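Local atomic coordinates of TssK (Serratia sp. FS14, PDB entry 5Y0E), a protein that probably serves as a trimeric baseplate component of the bacterial type VI secretion system, linking the phage-tail-like baseplate to the membrane complex. Residues 99-104 / 161-166; 364-369 / 385-390; 265-270 / 299-304; 49-54 / 61-66. All blocks are in the same frame, centred on the assembly; numbering follows the deposited sequence.

How the interactions relate
Along the chain the order is interaction 4, interaction 1, interaction 3 and interaction 2, one closing before the next opens. Interactions 1 and 4 belong to the N-terminal beta region, their centres about 18 Å apart: strand 44-50, whose end enters interaction 4, also carries Phe45, which packs on Leu100 and Leu166 of interaction 1. Interaction 3 joins two helices of the central helical bundle, about 31 Å from either of these centres. Interaction 2 lies in the C-terminal beta region, about 57 Å from interaction 1, on the opposite side of the chain's centre. The four contacts thus sample an elongated subunit of three successive parts, consistent with a component that bridges distant partners.

Interaction 1 (99-104 / 161-166); sequences VLALPT and AEWTAL
Leu100 N donates to Leu166 O at 2.7 Å and almost straight, 171° at the hydrogen, while Leu166 N returns a bond to Leu100 O. Leu102 and Thr164 form a second such pair of bonds. Beyond the paired strands Thr104 N still reaches Glu162 O at 2.9 Å, but it comes from above the plane of that carbonyl. Glu162 OE2 forms salt bridges with Arg106 and Arg109. Between the bonded pairs the small methyls of two alanines suit the close approach of a non-hydrogen-bonded pair, Ala101 CA and Ala165 CA being 4.0 Å apart; Ala101 CB and Ala165 CB touch at 3.7 Å. Pro103 faces Trp163 in another non-hydrogen-bonded pair, where its missing N-H costs this ladder nothing. Trp163 has CG opposite its carbonyl carbon (chi1 -57°), which brings the indole alongside the proline instead of across it. Pro103 CG lies over one face of the six-membered ring, 3.9 Å from its centroid, a CH-pi contact. Leu100 and Leu166 project to the other face of the sheet, onto Phe45 and Phe75 of the neighbouring three-stranded sheet. This is an antiparallel ladder between two long strands of a mixed sheet, packed against a second sheet in the N-terminal beta region.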
loop_
_atom_site.group_PDB
_atom_site.type_symbol
_atom_site.label_atom_id
_atom_site.label_comp_id
_atom_site.label_asym_id
_atom_site.label_seq_id
_atom_site.Cartn_x
_atom_site.Cartn_y
_atom_site.Cartn_z
ATOM N N VAL A 99 20.728 -21.320 10.090
ATOM C CA VAL A 99 19.555 -21.474 9.244
ATOM C C VAL A 99 18.653 -22.592 9.751
ATOM O O VAL A 99 19.053 -23.450 10.532
ATOM C CB VAL A 99 19.940 -21.767 7.790
ATOM C CG1 VAL A 99 20.807 -20.673 7.254
ATOM C CG2 VAL A 99 20.636 -23.105 7.713
ATOM N N LEU A 100 17.411 -22.563 9.283
ATOM C CA LEU A 100 16.489 -23.688 9.383
ATOM C C LEU A 100 16.438 -24.345 8.019
ATOM O O LEU A 100 16.180 -23.674 7.027
ATOM C CB LEU A 100 15.103 -23.219 9.807
ATOM C CG LEU A 100 14.034 -24.290 9.985
ATOM C CD1 LEU A 100 14.547 -25.362 10.904
ATOM C CD2 LEU A 100 12.761 -23.691 10.529
ATOM N N ALA A 101 16.768 -25.616 7.950
ATOM C CA ALA A 101 16.844 -26.268 6.673
ATOM C C ALA A 101 16.080 -27.554 6.519
ATOM O O ALA A 101 15.696 -28.171 7.459
ATOM C CB ALA A 101 18.288 -26.495 6.321
ATOM N N LEU A 102 15.883 -27.944 5.279
ATOM C CA LEU A 102 15.165 -29.142 4.951
ATOM C C LEU A 102 15.734 -29.649 3.682
ATOM O O LEU A 102 16.057 -28.888 2.819
ATOM C CB LEU A 102 13.700 -28.830 4.735
ATOM C CG LEU A 102 12.859 -30.037 4.388
ATOM C CD1 LEU A 102 12.621 -30.841 5.639
ATOM C CD2 LEU A 102 11.556 -29.633 3.736
ATOM N N PRO A 103 15.864 -30.953 3.561
ATOM C CA PRO A 103 16.410 -31.540 2.356
ATOM C C PRO A 103 15.439 -31.422 1.229
ATOM O O PRO A 103 14.264 -31.429 1.442
ATOM C CB PRO A 103 16.551 -32.994 2.726
ATOM C CG PRO A 103 16.627 -32.998 4.183
ATOM C CD PRO A 103 15.700 -31.941 4.617
ATOM N N THR A 104 15.951 -31.295 0.028
ATOM C CA THR A 104 15.103 -31.196 -1.139
ATOM C C THR A 104 14.610 -32.581 -1.540
ATOM O O THR A 104 15.308 -33.581 -1.366
ATOM C CB THR A 104 15.869 -30.566 -2.289
ATOM O OG1 THR A 104 16.876 -31.472 -2.714
ATOM C CG2 THR A 104 16.540 -29.286 -1.840
ATOM N N ALA A 161 23.270 -27.729 -2.316
ATOM C CA ALA A 161 22.078 -27.779 -3.156
ATOM C C ALA A 161 21.099 -28.872 -2.770
ATOM O O ALA A 161 20.021 -28.933 -3.357
ATOM C CB ALA A 161 22.471 -27.976 -4.615
ATOM N N GLU A 162 21.437 -29.748 -1.843
ATOM C CA GLU A 162 20.478 -30.748 -1.413
ATOM C C GLU A 162 19.597 -30.243 -0.295
ATOM O O GLU A 162 18.849 -31.026 0.291
ATOM C CB GLU A 162 21.193 -32.028 -0.979
ATOM C CG GLU A 162 22.206 -32.573 -1.988
ATOM C CD GLU A 162 21.687 -32.586 -3.424
ATOM O OE1 GLU A 162 22.470 -32.257 -4.337
ATOM O OE2 GLU A 162 20.508 -32.926 -3.655
ATOM N N TRP A 163 19.660 -28.957 0.013
ATOM C CA TRP A 163 18.838 -28.383 1.057
ATOM C C TRP A 163 18.284 -27.064 0.568
ATOM O O TRP A 163 18.895 -26.397 -0.264
ATOM C CB TRP A 163 19.623 -28.139 2.345
ATOM C CG TRP A 163 20.284 -29.330 2.922
ATOM C CD1 TRP A 163 21.403 -29.959 2.458
ATOM C CD2 TRP A 163 19.883 -30.038 4.096
ATOM N NE1 TRP A 163 21.711 -31.021 3.265
ATOM C CE2 TRP A 163 20.794 -31.089 4.279
ATOM C CE3 TRP A 163 18.845 -29.887 5.003
ATOM C CZ2 TRP A 163 20.691 -31.974 5.327
ATOM C CZ3 TRP A 163 18.747 -30.765 6.034
ATOM C CH2 TRP A 163 19.661 -31.794 6.194
ATOM N N THR A 164 17.109 -26.709 1.068
ATOM C CA THR A 164 16.698 -25.321 1.107
ATOM C C THR A 164 16.664 -24.905 2.559
ATOM O O THR A 164 16.611 -25.738 3.459
ATOM C CB THR A 164 15.334 -25.065 0.461
ATOM O OG1 THR A 164 14.308 -25.718 1.208
ATOM C CG2 THR A 164 15.310 -25.523 -0.967
ATOM N N ALA A 165 16.711 -23.604 2.787
ATOM C CA ALA A 165 16.835 -23.143 4.155
ATOM C C ALA A 165 16.306 -21.731 4.284
ATOM O O ALA A 165 16.319 -20.956 3.329
ATOM C CB ALA A 165 18.288 -23.194 4.622
ATOM N N LEU A 166 15.878 -21.402 5.490
ATOM C CA LEU A 166 15.496 -20.054 5.853
ATOM C C LEU A 166 16.435 -19.567 6.943
ATOM O O LEU A 166 16.735 -20.303 7.880
ATOM C CB LEU A 166 14.047 -19.998 6.354
ATOM C CG LEU A 166 12.903 -20.541 5.509
ATOM C CD1 LEU A 166 11.637 -20.552 6.311
ATOM C CD2 LEU A 166 12.723 -19.719 4.284
#

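Interaction 2 (364-369 / 385-390); sequences AQMKIA and IGLRTM
Leu387 spreads its two methyl branches over two residues of the facing strand: CD1 meets Met366 CG at 3.9 Å, and CD2 meets the end of Ile368, CD1, at 3.6 Å. With chi1 at -56° and chi2 close to trans, the leucine puts the two branches against Met366 and Ile368. In Ile368, CG1 stands opposite the carbonyl carbon (chi1 -74°), and CD1 continues outward to meet the leucine at roughly a right angle, so the contact is made by methyl ends. Strands 366-370 and 387-389 are the outermost of one antiparallel eight-stranded sheet, yet they come close here through side chains and one bond from the residue leading into 387-389, suggesting a strongly curved sheet. In that bond Ile385 N donates to Ile368 O at 3.0 Å, nearly straight and in the carbonyl plane. Ile385 also lays CD1 near Ile368 CG2, 4.0 Å away; its chi2 of 104° is unstaggered, so the placing of that methyl is doubtful. Met366, the first residue past helix 355-365, uses only the base of its side chain here. Flexible and unbranched, it bends at chi2 and chi3 and its end leads away; the side chain also packs on Leu426 and Leu428 of strand 423-428.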
loop_
_atom_site.group_PDB
_atom_site.type_symbol
_atom_site.label_atom_id
_atom_site.label_comp_id
_atom_site.label_asym_id
_atom_site.label_seq_id
_atom_site.Cartn_x
_atom_site.Cartn_y
_atom_site.Cartn_z
ATOM N N ALA A 364 3.509 22.639 38.946
ATOM C CA ALA A 364 2.922 22.015 40.098
ATOM C C ALA A 364 1.873 21.012 39.677
ATOM O O ALA A 364 1.841 19.904 40.154
ATOM C CB ALA A 364 2.300 23.068 40.980
ATOM N N GLN A 365 1.029 21.390 38.740
ATOM C CA GLN A 365 -0.041 20.514 38.302
ATOM C C GLN A 365 0.320 19.413 37.322
ATOM O O GLN A 365 -0.533 18.648 36.913
ATOM C CB GLN A 365 -1.167 21.341 37.725
ATOM C CG GLN A 365 -2.067 21.908 38.783
ATOM C CD GLN A 365 -2.561 23.278 38.441
ATOM O OE1 GLN A 365 -2.156 24.259 39.046
ATOM N NE2 GLN A 365 -3.456 23.353 37.480
ATOM N N MET A 366 1.569 19.342 36.914
ATOM C CA MET A 366 1.954 18.296 36.012
ATOM C C MET A 366 2.840 17.384 36.797
ATOM O O MET A 366 3.935 17.735 37.159
ATOM C CB MET A 366 2.675 18.851 34.796
ATOM C CG MET A 366 3.411 17.815 33.969
ATOM S SD MET A 366 2.361 16.632 33.140
ATOM C CE MET A 366 2.139 17.381 31.548
ATOM N N LYS A 367 2.322 16.212 37.095
ATOM C CA LYS A 367 3.052 15.235 37.851
ATOM C C LYS A 367 3.605 14.215 36.905
ATOM O O LYS A 367 2.884 13.626 36.121
ATOM C CB LYS A 367 2.126 14.567 38.861
ATOM N N ILE A 368 4.900 14.002 36.988
ATOM C CA ILE A 368 5.530 13.063 36.105
ATOM C C ILE A 368 6.148 11.923 36.879
ATOM O O ILE A 368 6.876 12.129 37.831
ATOM C CB ILE A 368 6.596 13.760 35.245
ATOM C CG1 ILE A 368 5.947 14.612 34.175
ATOM C CG2 ILE A 368 7.493 12.762 34.561
ATOM C CD1 ILE A 368 6.817 15.754 33.742
ATOM N N ALA A 369 5.840 10.714 36.438
ATOM C CA ALA A 369 6.347 9.507 37.045
ATOM C C ALA A 369 6.164 8.344 36.113
ATOM O O ALA A 369 5.681 8.504 35.006
ATOM C CB ALA A 369 5.624 9.239 38.333
ATOM N N ILE A 385 8.484 14.067 39.447
ATOM C CA ILE A 385 9.760 14.610 38.998
ATOM C C ILE A 385 9.620 16.113 38.783
ATOM O O ILE A 385 8.607 16.591 38.261
ATOM C CB ILE A 385 10.246 13.888 37.731
ATOM C CG1 ILE A 385 10.678 12.471 38.072
ATOM C CG2 ILE A 385 11.416 14.612 37.130
ATOM C CD1 ILE A 385 9.705 11.438 37.661
ATOM N N GLY A 386 10.619 16.873 39.232
ATOM C CA GLY A 386 10.538 18.308 39.153
ATOM C C GLY A 386 10.748 18.825 37.744
ATOM O O GLY A 386 11.460 18.248 36.931
ATOM N N LEU A 387 10.113 19.951 37.474
ATOM C CA LEU A 387 10.201 20.642 36.201
ATOM C C LEU A 387 10.842 21.998 36.433
ATOM O O LEU A 387 10.351 22.790 37.233
ATOM C CB LEU A 387 8.828 20.800 35.561
ATOM C CG LEU A 387 8.160 19.442 35.394
ATOM C CD1 LEU A 387 6.659 19.530 35.197
ATOM C CD2 LEU A 387 8.832 18.755 34.247
ATOM N N ARG A 388 11.933 22.259 35.736
ATOM C CA ARG A 388 12.677 23.499 35.862
ATOM C C ARG A 388 12.496 24.280 34.569
ATOM O O ARG A 388 12.736 23.747 33.484
ATOM C CB ARG A 388 14.149 23.204 36.134
ATOM C CG ARG A 388 15.093 24.368 35.945
ATOM C CD ARG A 388 16.522 23.929 36.245
ATOM N NE ARG A 388 16.599 23.152 37.483
ATOM C CZ ARG A 388 16.715 23.692 38.692
ATOM N NH1 ARG A 388 16.774 22.917 39.769
ATOM N NH2 ARG A 388 16.767 25.013 38.819
ATOM N N THR A 389 12.068 25.529 34.692
ATOM C CA THR A 389 11.971 26.408 33.536
ATOM C C THR A 389 13.342 26.618 32.913
ATOM O O THR A 389 14.341 26.768 33.610
ATOM C CB THR A 389 11.371 27.753 33.949
ATOM O OG1 THR A 389 9.999 27.569 34.293
ATOM C CG2 THR A 389 11.448 28.746 32.831
ATOM N N MET A 390 13.393 26.607 31.631
ATOM C CA MET A 390 14.665 26.865 31.002
ATOM C C MET A 390 14.675 28.268 30.430
ATOM O O MET A 390 13.760 28.642 29.693
ATOM C CB MET A 390 14.931 25.851 29.901
ATOM C CG MET A 390 14.773 24.420 30.339
ATOM S SD MET A 390 15.130 23.258 29.016
ATOM C CE MET A 390 16.884 23.414 28.832
#

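Interaction 3 (265-270 / 299-304); sequences DWLQFA and GKLMLL
Trp266 meets the second helix at both ends of its side chain. Its CB rests 3.7 Å from Leu301 CD2, and the far rim of the indole, at CZ3, lies 3.8 Å from Met302 SD. The sulfur approaches the ring obliquely in a Met-aromatic contact. Met302 gets there by folding: chi1, chi2 and chi3 are all near -60°, which curls the flexible thioether round toward the tryptophan. Next along, Leu267 offers its backbone as well as its side chain: Leu301 CD2 comes within 3.6 Å of Leu267 N, and Leu267 CD1 touches Leu301 CD1 at 3.9 Å, the leucines crossing at about a right angle. One turn after Trp266, Ala270 presents just a methyl, which suits a place where the backbones come near; its CB meets Leu301 CD1 at 4.1 Å and Leu304 CB at 4.2 Å. The forked end of Leu301 thus lies among Trp266, Leu267 and Ala270. The short helical segments run in the same general direction, at 38° and 9.6 Å between axes. Around them, Phe202 of helix 197-222 packs on both Trp266 and Met302, and Leu267 touches Gly246 of a second subunit, placing the helix pair in a bundle beside the trimer interface.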
loop_
_atom_site.group_PDB
_atom_site.type_symbol
_atom_site.label_atom_id
_atom_site.label_comp_id
_atom_site.label_asym_id
_atom_site.label_seq_id
_atom_site.Cartn_x
_atom_site.Cartn_y
_atom_site.Cartn_z
ATOM N N ASP A 265 5.758 0.444 -0.707
ATOM C CA ASP A 265 5.194 1.725 -0.333
ATOM C C ASP A 265 6.273 2.674 0.177
ATOM O O ASP A 265 6.283 3.851 -0.169
ATOM C CB ASP A 265 4.098 1.535 0.716
ATOM C CG ASP A 265 2.789 1.045 0.135
ATOM O OD1 ASP A 265 2.626 0.956 -1.093
ATOM O OD2 ASP A 265 1.886 0.753 0.925
ATOM N N TRP A 266 7.184 2.180 1.005
ATOM C CA TRP A 266 8.158 3.050 1.631
ATOM C C TRP A 266 9.209 3.526 0.632
ATOM O O TRP A 266 9.681 4.656 0.721
ATOM C CB TRP A 266 8.782 2.317 2.816
ATOM C CG TRP A 266 7.849 2.207 3.962
ATOM C CD1 TRP A 266 6.555 2.546 3.971
ATOM C CD2 TRP A 266 8.149 1.757 5.281
ATOM N NE1 TRP A 266 6.020 2.341 5.198
ATOM C CE2 TRP A 266 6.982 1.855 6.023
ATOM C CE3 TRP A 266 9.295 1.305 5.907
ATOM C CZ2 TRP A 266 6.920 1.512 7.360
ATOM C CZ3 TRP A 266 9.222 0.943 7.233
ATOM C CH2 TRP A 266 8.050 1.053 7.943
ATOM N N LEU A 267 9.542 2.700 -0.347
ATOM C CA LEU A 267 10.466 3.122 -1.379
ATOM C C LEU A 267 9.923 4.305 -2.156
ATOM O O LEU A 267 10.643 5.269 -2.423
ATOM C CB LEU A 267 10.745 1.962 -2.309
ATOM C CG LEU A 267 11.595 2.239 -3.529
ATOM C CD1 LEU A 267 12.975 2.725 -3.116
ATOM C CD2 LEU A 267 11.698 0.977 -4.326
ATOM N N GLN A 268 8.646 4.251 -2.521
ATOM C CA GLN A 268 8.036 5.364 -3.224
ATOM C C GLN A 268 8.001 6.598 -2.347
ATOM O O GLN A 268 8.303 7.697 -2.804
ATOM C CB GLN A 268 6.632 4.990 -3.678
ATOM C CG GLN A 268 6.570 3.992 -4.808
ATOM C CD GLN A 268 5.163 3.428 -5.001
ATOM O OE1 GLN A 268 4.274 4.100 -5.487
ATOM N NE2 GLN A 268 4.970 2.202 -4.599
ATOM N N PHE A 269 7.616 6.432 -1.093
ATOM C CA PHE A 269 7.724 7.513 -0.139
ATOM C C PHE A 269 9.117 8.143 -0.200
ATOM O O PHE A 269 9.255 9.353 -0.333
ATOM C CB PHE A 269 7.398 6.960 1.241
ATOM C CG PHE A 269 7.199 7.999 2.299
ATOM C CD1 PHE A 269 7.122 9.325 1.987
ATOM C CD2 PHE A 269 7.103 7.627 3.618
ATOM C CE1 PHE A 269 6.946 10.245 2.949
ATOM C CE2 PHE A 269 6.933 8.544 4.583
ATOM C CZ PHE A 269 6.860 9.862 4.250
ATOM N N ALA A 270 10.160 7.324 -0.167
ATOM C CA ALA A 270 11.508 7.866 -0.154
ATOM C C ALA A 270 11.817 8.600 -1.447
ATOM O O ALA A 270 12.282 9.743 -1.428
ATOM C CB ALA A 270 12.521 6.757 0.092
ATOM N N GLY A 299 17.018 -1.222 6.068
ATOM C CA GLY A 299 17.923 -0.306 6.722
ATOM C C GLY A 299 18.207 0.904 5.870
ATOM O O GLY A 299 18.177 2.026 6.350
ATOM N N LYS A 300 18.437 0.693 4.589
ATOM C CA LYS A 300 18.698 1.819 3.718
ATOM C C LYS A 300 17.473 2.690 3.580
ATOM O O LYS A 300 17.582 3.913 3.542
ATOM C CB LYS A 300 19.162 1.323 2.356
ATOM C CG LYS A 300 20.144 0.230 2.467
ATOM C CD LYS A 300 21.271 0.357 1.482
ATOM C CE LYS A 300 20.858 -0.052 0.099
ATOM N NZ LYS A 300 22.019 -0.660 -0.613
ATOM N N LEU A 301 16.299 2.077 3.520
ATOM C CA LEU A 301 15.069 2.838 3.357
ATOM C C LEU A 301 14.767 3.667 4.596
ATOM O O LEU A 301 14.422 4.848 4.493
ATOM C CB LEU A 301 13.927 1.875 3.034
ATOM C CG LEU A 301 12.852 2.256 2.022
ATOM C CD1 LEU A 301 13.517 2.797 0.784
ATOM C CD2 LEU A 301 12.011 1.048 1.664
ATOM N N MET A 302 14.904 3.073 5.774
ATOM C CA MET A 302 14.621 3.814 6.988
ATOM C C MET A 302 15.532 5.021 7.102
ATOM O O MET A 302 15.117 6.086 7.581
ATOM C CB MET A 302 14.779 2.905 8.199
ATOM C CG MET A 302 13.613 1.970 8.433
ATOM S SD MET A 302 12.080 2.855 8.763
ATOM C CE MET A 302 12.428 3.746 10.263
ATOM N N LEU A 303 16.773 4.877 6.653
ATOM C CA LEU A 303 17.705 5.991 6.670
ATOM C C LEU A 303 17.186 7.132 5.824
ATOM O O LEU A 303 17.050 8.259 6.297
ATOM C CB LEU A 303 19.063 5.529 6.164
ATOM C CG LEU A 303 20.290 5.595 7.053
ATOM C CD1 LEU A 303 21.451 5.168 6.284
ATOM C CD2 LEU A 303 20.528 6.951 7.580
ATOM N N LEU A 304 16.900 6.852 4.557
ATOM C CA LEU A 304 16.369 7.884 3.685
ATOM C C LEU A 304 15.160 8.581 4.294
ATOM O O LEU A 304 15.009 9.796 4.170
ATOM C CB LEU A 304 16.009 7.279 2.339
ATOM C CG LEU A 304 17.188 6.692 1.554
ATOM C CD1 LEU A 304 16.641 5.883 0.424
ATOM C CD2 LEU A 304 18.115 7.771 1.004
#

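Interaction 4 (49-54 / 61-66); sequences DLDQTL and ALNAAS
Asp51 N donates to Ala61 O at 2.7 Å, practically straight at 176°, and Asp49 N donates to Ala64 O at 2.8 Å. Between these two bonds the antiparallel pairing slips by one residue in a classic beta bulge, where strands 44-50 and 62-68 of a three-stranded antiparallel sheet meet: Asn63 and Ala64 together face Asp49. Both of their backbone N atoms turn to Asp49 O, in bonds that are weak. Asn63 takes up a helical backbone conformation, and the chain turns a corner there. Its side-chain ND2 adds another weak bond, to Asp49 OD2 at 3.3 Å, with the amide and carboxylate planes 60° apart. A short polar side chain suits this place, since it can reach back to the aspartate opposite.

In Asp51, CG lies opposite the backbone N (chi1 -175°), and OD2 accepts from Thr53 OG1 at 2.8 Å and Leu54 N at 3.1 Å, both from the same face of the carboxylate. This oxygen thus links Asp51 to Thr53 and Leu54 in an Asx motif. Among the apolar groups, Leu50 CG and Leu62 CD2 lie 4.4 Å apart on one face of the sheet, and Leu62 also packs on Phe77 and Leu48. Further along the turn, Leu54 folds back over the second segment, bringing its CD2 methyl 3.7 Å from Ala61 CB.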
loop_
_atom_site.group_PDB
_atom_site.type_symbol
_atom_site.label_atom_id
_atom_site.label_comp_id
_atom_site.label_asym_id
_atom_site.label_seq_id
_atom_site.Cartn_x
_atom_site.Cartn_y
_atom_site.Cartn_z
ATOM N N ASP A 49 10.000 -18.317 17.263
ATOM C CA ASP A 49 10.253 -18.108 18.679
ATOM C C ASP A 49 11.542 -18.808 19.064
ATOM O O ASP A 49 11.575 -20.031 19.220
ATOM C CB ASP A 49 9.104 -18.604 19.540
ATOM C CG ASP A 49 9.288 -18.229 21.000
ATOM O OD1 ASP A 49 10.129 -17.359 21.304
ATOM O OD2 ASP A 49 8.592 -18.804 21.855
ATOM N N LEU A 50 12.589 -18.026 19.250
ATOM C CA LEU A 50 13.859 -18.576 19.673
ATOM C C LEU A 50 13.877 -18.741 21.188
ATOM O O LEU A 50 13.386 -17.888 21.927
ATOM C CB LEU A 50 14.979 -17.658 19.210
ATOM C CG LEU A 50 16.353 -18.263 19.116
ATOM C CD1 LEU A 50 17.046 -17.633 17.953
ATOM C CD2 LEU A 50 17.091 -17.987 20.404
ATOM N N ASP A 51 14.426 -19.853 21.653
ATOM C CA ASP A 51 14.508 -20.066 23.089
ATOM C C ASP A 51 15.721 -19.334 23.637
ATOM O O ASP A 51 16.866 -19.697 23.354
ATOM C CB ASP A 51 14.581 -21.542 23.441
ATOM C CG ASP A 51 14.543 -21.760 24.932
ATOM O OD1 ASP A 51 13.721 -21.109 25.615
ATOM O OD2 ASP A 51 15.348 -22.557 25.428
ATOM N N GLN A 52 15.463 -18.308 24.431
ATOM C CA GLN A 52 16.540 -17.497 24.967
ATOM C C GLN A 52 17.279 -18.227 26.077
ATOM O O GLN A 52 18.503 -18.108 26.197
ATOM C CB GLN A 52 15.967 -16.184 25.477
ATOM C CG GLN A 52 15.403 -15.336 24.382
ATOM C CD GLN A 52 16.495 -14.634 23.615
ATOM O OE1 GLN A 52 17.537 -14.286 24.177
ATOM N NE2 GLN A 52 16.271 -14.429 22.319
ATOM N N THR A 53 16.540 -18.981 26.892
ATOM C CA THR A 53 17.146 -19.707 27.998
ATOM C C THR A 53 18.263 -20.621 27.514
ATOM O O THR A 53 19.322 -20.694 28.136
ATOM C CB THR A 53 16.077 -20.509 28.732
ATOM O OG1 THR A 53 15.811 -21.710 28.007
ATOM C CG2 THR A 53 14.791 -19.719 28.818
ATOM N N LEU A 54 18.060 -21.312 26.402
ATOM C CA LEU A 54 19.120 -22.174 25.905
ATOM C C LEU A 54 20.235 -21.412 25.220
ATOM O O LEU A 54 21.275 -22.005 24.926
ATOM C CB LEU A 54 18.566 -23.209 24.935
ATOM C CG LEU A 54 18.578 -24.649 25.446
ATOM C CD1 LEU A 54 17.566 -24.835 26.540
ATOM C CD2 LEU A 54 18.305 -25.605 24.313
ATOM N N ALA A 61 18.091 -22.827 19.794
ATOM C CA ALA A 61 16.902 -23.652 19.844
ATOM C C ALA A 61 15.667 -22.826 19.510
ATOM O O ALA A 61 15.511 -21.702 19.988
ATOM C CB ALA A 61 16.756 -24.291 21.214
ATOM N N LEU A 62 14.776 -23.402 18.717
ATOM C CA LEU A 62 13.507 -22.770 18.383
ATOM C C LEU A 62 12.405 -23.339 19.258
ATOM O O LEU A 62 12.106 -24.524 19.173
ATOM C CB LEU A 62 13.169 -22.991 16.918
ATOM C CG LEU A 62 14.287 -22.512 16.027
ATOM C CD1 LEU A 62 13.931 -22.718 14.587
ATOM C CD2 LEU A 62 14.535 -21.064 16.319
ATOM N N ASN A 63 11.798 -22.494 20.088
ATOM C CA ASN A 63 10.585 -22.898 20.796
ATOM C C ASN A 63 9.489 -23.321 19.819
ATOM O O ASN A 63 8.848 -24.357 19.998
ATOM C CB ASN A 63 10.080 -21.751 21.673
ATOM C CG ASN A 63 10.787 -21.663 23.002
ATOM O OD1 ASN A 63 11.196 -22.667 23.569
ATOM N ND2 ASN A 63 10.913 -20.451 23.520
ATOM N N ALA A 64 9.264 -22.524 18.781
ATOM C CA ALA A 64 8.154 -22.691 17.859
ATOM C C ALA A 64 8.472 -21.920 16.591
ATOM O O ALA A 64 9.251 -20.970 16.617
ATOM C CB ALA A 64 6.849 -22.192 18.471
ATOM N N ALA A 65 7.858 -22.328 15.487
ATOM C CA ALA A 65 8.018 -21.615 14.230
ATOM C C ALA A 65 6.987 -22.117 13.232
ATOM O O ALA A 65 6.513 -23.245 13.328
ATOM C CB ALA A 65 9.422 -21.797 13.664
ATOM N N SER A 66 6.659 -21.271 12.260
ATOM C CA SER A 66 5.799 -21.689 11.163
ATOM C C SER A 66 6.128 -20.864 9.933
ATOM O O SER A 66 6.599 -19.732 10.037
ATOM C CB SER A 66 4.326 -21.554 11.525
ATOM O OG SER A 66 4.026 -20.238 11.916
#